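Long-range contact in alpha-amylase G-6 (Bacillus halodurans, PDB 2C3G), which probably binds starch through this family 26 carbohydrate-binding module, one domain of a longer amylase: residues G1-K13 / T53-K65. Numbering follows the deposited sequence.
Sequences GHMASGLTIYFKK and TIEGVESVRLLFK
The hydroxyls of Thr8 and Thr53 meet at 2.8 Å between their OG1 atoms, a hydrogen bond in which either may donate. The two residues form a non-hydrogen-bonded pair of the antiparallel ladder, so the hydroxyls link them where the backbones do not; in both, OG1 lies anti to the carbonyl carbon (chi1 -62° in Thr8), which brings the hydroxyls together. The contact illustrates how one strand of a beta sandwich pairs within its own sheet and packs against the facing one: strand 6-12 pairs along its edge with 53-55, while its inward side chains Leu7, Ile9 and Phe11 pack on 57-65, crossing strand 59-65 at -36°.

Leu7 and Ile54 exchange backbone bonds, N to O 2.9 Å each way; just past the strand ends, Gly56 N donates almost straight to Ser5 O. Gly6 CA lies 3.3 Å from Ile54 O, and a water donates to both Gly6 O and Val57 O. Inside the sandwich, the Leu7 and Val57 side chains cross at about a right angle, CB and CD2 of Leu7 meeting Val57 CG1, while Ile9 and Leu62 meet tip to tip, Ile9 CG1 to Leu62 CD2 3.8 Å.

Farther along, Phe11 and Phe64 form an offset stack, ring centroids 3.9 Å apart and planes at 6°; Trp17 touches both. Phe64 CB lies over the Phe11 face as a CH-pi contact, and Leu62 CD1 covers the Phe64 face opposite Phe11. Ile9 CG2 meets the Phe64 ring edge in plane, 3.6 Å from Phe64 CE1.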
loop_
_atom_site.group_PDB
_atom_site.type_symbol
_atom_site.label_atom_id
_atom_site.label_comp_id
_atom_site.label_asym_id
_atom_site.label_seq_id
_atom_site.Cartn_x
_atom_site.Cartn_y
_atom_site.Cartn_z
ATOM N N GLY A 1 20.710 -17.228 5.521
ATOM C CA GLY A 1 20.027 -17.269 4.210
ATOM C C GLY A 1 20.169 -15.946 3.517
ATOM O O GLY A 1 21.302 -15.464 3.350
ATOM N N HIS A 2 19.045 -15.431 3.007
ATOM C CA HIS A 2 18.627 -14.024 3.213
ATOM C C HIS A 2 18.558 -12.965 2.091
ATOM O O HIS A 2 19.426 -12.841 1.219
ATOM C CB HIS A 2 19.180 -13.472 4.540
ATOM C CG HIS A 2 18.123 -13.270 5.570
ATOM N ND1 HIS A 2 17.369 -12.118 5.649
ATOM C CD2 HIS A 2 17.650 -14.093 6.531
ATOM C CE1 HIS A 2 16.492 -12.229 6.628
ATOM N NE2 HIS A 2 16.643 -13.418 7.182
ATOM N N MET A 3 17.462 -12.212 2.156
ATOM C CA MET A 3 17.096 -11.180 1.181
ATOM C C MET A 3 16.185 -10.151 1.839
ATOM O O MET A 3 15.732 -10.331 2.980
ATOM C CB MET A 3 16.398 -11.791 -0.048
ATOM C CG MET A 3 15.023 -12.346 0.228
ATOM S SD MET A 3 14.498 -13.761 -0.817
ATOM C CE MET A 3 13.518 -14.730 0.382
ATOM N N ALA A 4 15.933 -9.059 1.127
ATOM C CA ALA A 4 14.983 -8.056 1.585
ATOM C C ALA A 4 13.546 -8.585 1.350
ATOM O O ALA A 4 13.100 -8.717 0.213
ATOM C CB ALA A 4 15.225 -6.715 0.868
ATOM N N SER A 5 12.846 -8.862 2.442
ATOM C CA SER A 5 11.538 -9.501 2.444
ATOM C C SER A 5 10.488 -8.629 3.130
ATOM O O SER A 5 10.808 -7.771 3.982
ATOM C CB SER A 5 11.613 -10.821 3.219
ATOM O OG SER A 5 12.154 -11.865 2.434
ATOM N N GLY A 6 9.228 -8.898 2.821
ATOM C CA GLY A 6 8.137 -8.192 3.443
ATOM C C GLY A 6 6.887 -8.167 2.584
ATOM O O GLY A 6 6.493 -9.180 1.976
ATOM N N LEU A 7 6.225 -7.010 2.549
ATOM C CA LEU A 7 5.008 -6.928 1.746
ATOM C C LEU A 7 5.141 -5.843 0.699
ATOM O O LEU A 7 5.240 -4.672 1.043
ATOM C CB LEU A 7 3.765 -6.779 2.652
ATOM C CG LEU A 7 2.757 -7.938 2.870
ATOM C CD1 LEU A 7 3.244 -9.362 2.594
ATOM C CD2 LEU A 7 2.133 -7.890 4.261
ATOM N N THR A 8 5.226 -6.246 -0.569
ATOM C CA THR A 8 5.281 -5.313 -1.695
ATOM C C THR A 8 3.866 -5.074 -2.184
ATOM O O THR A 8 3.096 -6.008 -2.381
ATOM C CB THR A 8 6.148 -5.845 -2.866
ATOM O OG1 THR A 8 7.490 -6.015 -2.424
ATOM C CG2 THR A 8 6.262 -4.771 -3.988
ATOM N N ILE A 9 3.506 -3.816 -2.347
ATOM C CA ILE A 9 2.161 -3.480 -2.750
ATOM C C ILE A 9 2.257 -2.552 -3.945
ATOM O O ILE A 9 3.046 -1.618 -3.929
ATOM C CB ILE A 9 1.331 -2.912 -1.520
ATOM C CG1 ILE A 9 0.700 -4.066 -0.726
ATOM C CG2 ILE A 9 0.100 -2.136 -1.952
ATOM C CD1 ILE A 9 1.555 -4.721 0.234
ATOM N N TYR A 10 1.501 -2.854 -5.000
ATOM C CA TYR A 10 1.423 -1.987 -6.174
ATOM C C TYR A 10 0.034 -1.424 -6.251
ATOM O O TYR A 10 -0.938 -2.134 -6.047
ATOM C CB TYR A 10 1.710 -2.723 -7.480
ATOM C CG TYR A 10 3.081 -3.317 -7.580
ATOM C CD1 TYR A 10 4.085 -2.683 -8.310
ATOM C CD2 TYR A 10 3.374 -4.513 -6.937
ATOM C CE1 TYR A 10 5.359 -3.243 -8.406
ATOM C CE2 TYR A 10 4.625 -5.084 -7.014
ATOM C CZ TYR A 10 5.608 -4.447 -7.745
ATOM O OH TYR A 10 6.833 -5.012 -7.814
ATOM N N PHE A 11 -0.039 -0.135 -6.544
ATOM C CA PHE A 11 -1.295 0.563 -6.574
ATOM C C PHE A 11 -1.529 1.221 -7.931
ATOM O O PHE A 11 -0.704 1.978 -8.403
ATOM C CB PHE A 11 -1.267 1.613 -5.465
ATOM C CG PHE A 11 -2.515 2.413 -5.364
ATOM C CD1 PHE A 11 -3.758 1.788 -5.395
ATOM C CD2 PHE A 11 -2.446 3.776 -5.233
ATOM C CE1 PHE A 11 -4.921 2.522 -5.307
ATOM C CE2 PHE A 11 -3.596 4.527 -5.159
ATOM C CZ PHE A 11 -4.846 3.890 -5.194
ATOM N N LYS A 12 -2.668 0.938 -8.547
ATOM C CA LYS A 12 -3.049 1.643 -9.753
ATOM C C LYS A 12 -3.808 2.888 -9.345
ATOM O O LYS A 12 -4.992 2.820 -8.954
ATOM C CB LYS A 12 -3.866 0.766 -10.690
ATOM C CG LYS A 12 -4.093 1.452 -11.995
ATOM C CD LYS A 12 -3.780 0.580 -13.157
ATOM C CE LYS A 12 -5.012 0.389 -13.979
ATOM N NZ LYS A 12 -4.672 -0.043 -15.370
ATOM N N LYS A 13 -3.096 4.014 -9.386
ATOM C CA LYS A 13 -3.600 5.283 -8.860
ATOM C C LYS A 13 -4.666 5.860 -9.782
ATOM O O LYS A 13 -4.459 5.924 -11.005
ATOM C CB LYS A 13 -2.452 6.285 -8.676
ATOM C CG LYS A 13 -2.860 7.630 -8.077
ATOM C CD LYS A 13 -1.736 8.693 -8.179
ATOM C CE LYS A 13 -1.665 9.406 -9.545
ATOM N NZ LYS A 13 -2.950 10.046 -9.998
ATOM N N THR A 53 7.297 -1.240 -0.697
ATOM C CA THR A 53 7.598 -2.451 0.061
ATOM C C THR A 53 7.732 -2.088 1.567
ATOM O O THR A 53 8.533 -1.227 1.951
ATOM C CB THR A 53 8.850 -3.136 -0.544
ATOM O OG1 THR A 53 8.582 -3.510 -1.906
ATOM C CG2 THR A 53 9.141 -4.524 0.094
ATOM N N ILE A 54 6.867 -2.697 2.382
ATOM C CA ILE A 54 7.014 -2.714 3.838
ATOM C C ILE A 54 7.923 -3.872 4.249
ATOM O O ILE A 54 7.550 -5.025 4.140
ATOM C CB ILE A 54 5.647 -2.887 4.512
ATOM C CG1 ILE A 54 4.609 -1.968 3.854
ATOM C CG2 ILE A 54 5.785 -2.689 6.028
ATOM C CD1 ILE A 54 3.120 -2.168 4.310
ATOM N N GLU A 55 9.122 -3.571 4.716
ATOM C CA GLU A 55 10.040 -4.630 5.082
ATOM C C GLU A 55 9.696 -5.299 6.415
ATOM O O GLU A 55 9.223 -4.640 7.362
ATOM C CB GLU A 55 11.488 -4.119 5.114
ATOM C CG GLU A 55 12.480 -5.217 4.730
ATOM C CD GLU A 55 13.883 -5.001 5.242
ATOM O OE1 GLU A 55 14.310 -3.850 5.403
ATOM O OE2 GLU A 55 14.577 -6.011 5.452
ATOM N N GLY A 56 9.950 -6.605 6.492
ATOM C CA GLY A 56 9.858 -7.308 7.765
ATOM C C GLY A 56 8.496 -7.789 8.226
ATOM O O GLY A 56 8.395 -8.500 9.231
ATOM N N VAL A 57 7.457 -7.406 7.490
ATOM C CA VAL A 57 6.053 -7.699 7.808
ATOM C C VAL A 57 5.540 -8.960 7.083
ATOM O O VAL A 57 5.864 -9.169 5.931
ATOM C CB VAL A 57 5.208 -6.447 7.445
ATOM C CG1 VAL A 57 4.972 -6.332 5.934
ATOM C CG2 VAL A 57 3.927 -6.429 8.152
ATOM N N GLU A 58 4.768 -9.813 7.758
ATOM C CA GLU A 58 4.041 -10.907 7.084
ATOM C C GLU A 58 2.572 -10.570 6.846
ATOM O O GLU A 58 1.956 -11.086 5.911
ATOM C CB GLU A 58 4.132 -12.221 7.858
ATOM C CG GLU A 58 5.488 -12.489 8.494
ATOM C CD GLU A 58 6.252 -13.572 7.782
ATOM O OE1 GLU A 58 6.315 -13.516 6.534
ATOM O OE2 GLU A 58 6.801 -14.477 8.455
ATOM N N SER A 59 2.003 -9.727 7.709
ATOM C CA SER A 59 0.661 -9.195 7.492
ATOM C C SER A 59 0.570 -7.760 7.973
ATOM O O SER A 59 1.389 -7.335 8.769
ATOM C CB SER A 59 -0.426 -10.103 8.096
ATOM O OG SER A 59 -0.280 -10.271 9.488
ATOM N N VAL A 60 -0.433 -7.039 7.486
ATOM C CA VAL A 60 -0.567 -5.590 7.622
ATOM C C VAL A 60 -2.031 -5.291 7.373
ATOM O O VAL A 60 -2.768 -6.144 6.856
ATOM C CB VAL A 60 0.339 -4.854 6.581
ATOM C CG1 VAL A 60 -0.442 -3.985 5.574
ATOM C CG2 VAL A 60 1.443 -4.099 7.243
ATOM N N ARG A 61 -2.453 -4.093 7.778
ATOM C CA ARG A 61 -3.749 -3.539 7.426
ATOM C C ARG A 61 -3.429 -2.266 6.685
ATOM O O ARG A 61 -2.662 -1.466 7.182
ATOM C CB ARG A 61 -4.565 -3.218 8.689
ATOM C CG ARG A 61 -5.793 -4.073 8.874
ATOM C CD ARG A 61 -5.852 -4.750 10.212
ATOM N NE ARG A 61 -7.146 -5.414 10.426
ATOM C CZ ARG A 61 -7.302 -6.675 10.824
ATOM N NH1 ARG A 61 -8.514 -7.166 10.977
ATOM N NH2 ARG A 61 -6.261 -7.455 11.056
ATOM N N LEU A 62 -4.001 -2.070 5.498
ATOM C CA LEU A 62 -3.593 -0.915 4.685
ATOM C C LEU A 62 -4.680 -0.072 3.990
ATOM O O LEU A 62 -5.755 -0.542 3.636
ATOM C CB LEU A 62 -2.487 -1.320 3.691
ATOM C CG LEU A 62 -2.831 -2.244 2.508
ATOM C CD1 LEU A 62 -3.433 -1.449 1.357
ATOM C CD2 LEU A 62 -1.599 -3.017 2.072
ATOM N N LEU A 63 -4.363 1.199 3.801
ATOM C CA LEU A 63 -5.172 2.070 2.951
ATOM C C LEU A 63 -4.248 2.851 2.021
ATOM O O LEU A 63 -3.128 3.172 2.383
ATOM C CB LEU A 63 -5.998 3.057 3.792
ATOM C CG LEU A 63 -7.015 2.521 4.802
ATOM C CD1 LEU A 63 -6.485 2.679 6.229
ATOM C CD2 LEU A 63 -8.335 3.225 4.658
ATOM N N PHE A 64 -4.743 3.150 0.828
ATOM C CA PHE A 64 -4.109 4.098 -0.078
ATOM C C PHE A 64 -4.675 5.486 0.186
ATOM O O PHE A 64 -5.838 5.625 0.572
ATOM C CB PHE A 64 -4.353 3.682 -1.532
ATOM C CG PHE A 64 -3.917 2.278 -1.821
ATOM C CD1 PHE A 64 -2.564 1.956 -1.843
ATOM C CD2 PHE A 64 -4.854 1.270 -2.010
ATOM C CE1 PHE A 64 -2.144 0.642 -2.076
ATOM C CE2 PHE A 64 -4.447 -0.053 -2.252
ATOM C CZ PHE A 64 -3.092 -0.369 -2.279
ATOM N N LYS A 65 -3.837 6.501 -0.004
ATOM C CA LYS A 65 -4.224 7.899 0.142
ATOM C C LYS A 65 -3.330 8.818 -0.693
ATOM O O LYS A 65 -2.215 8.449 -1.054
ATOM C CB LYS A 65 -4.158 8.321 1.611
ATOM C CG LYS A 65 -2.789 8.264 2.253
ATOM C CD LYS A 65 -2.851 8.683 3.721
ATOM C CE LYS A 65 -3.154 10.157 3.872
ATOM N NZ LYS A 65 -1.959 10.981 3.632
HETATM O O HOH W 1 6.415 -10.987 4.006
#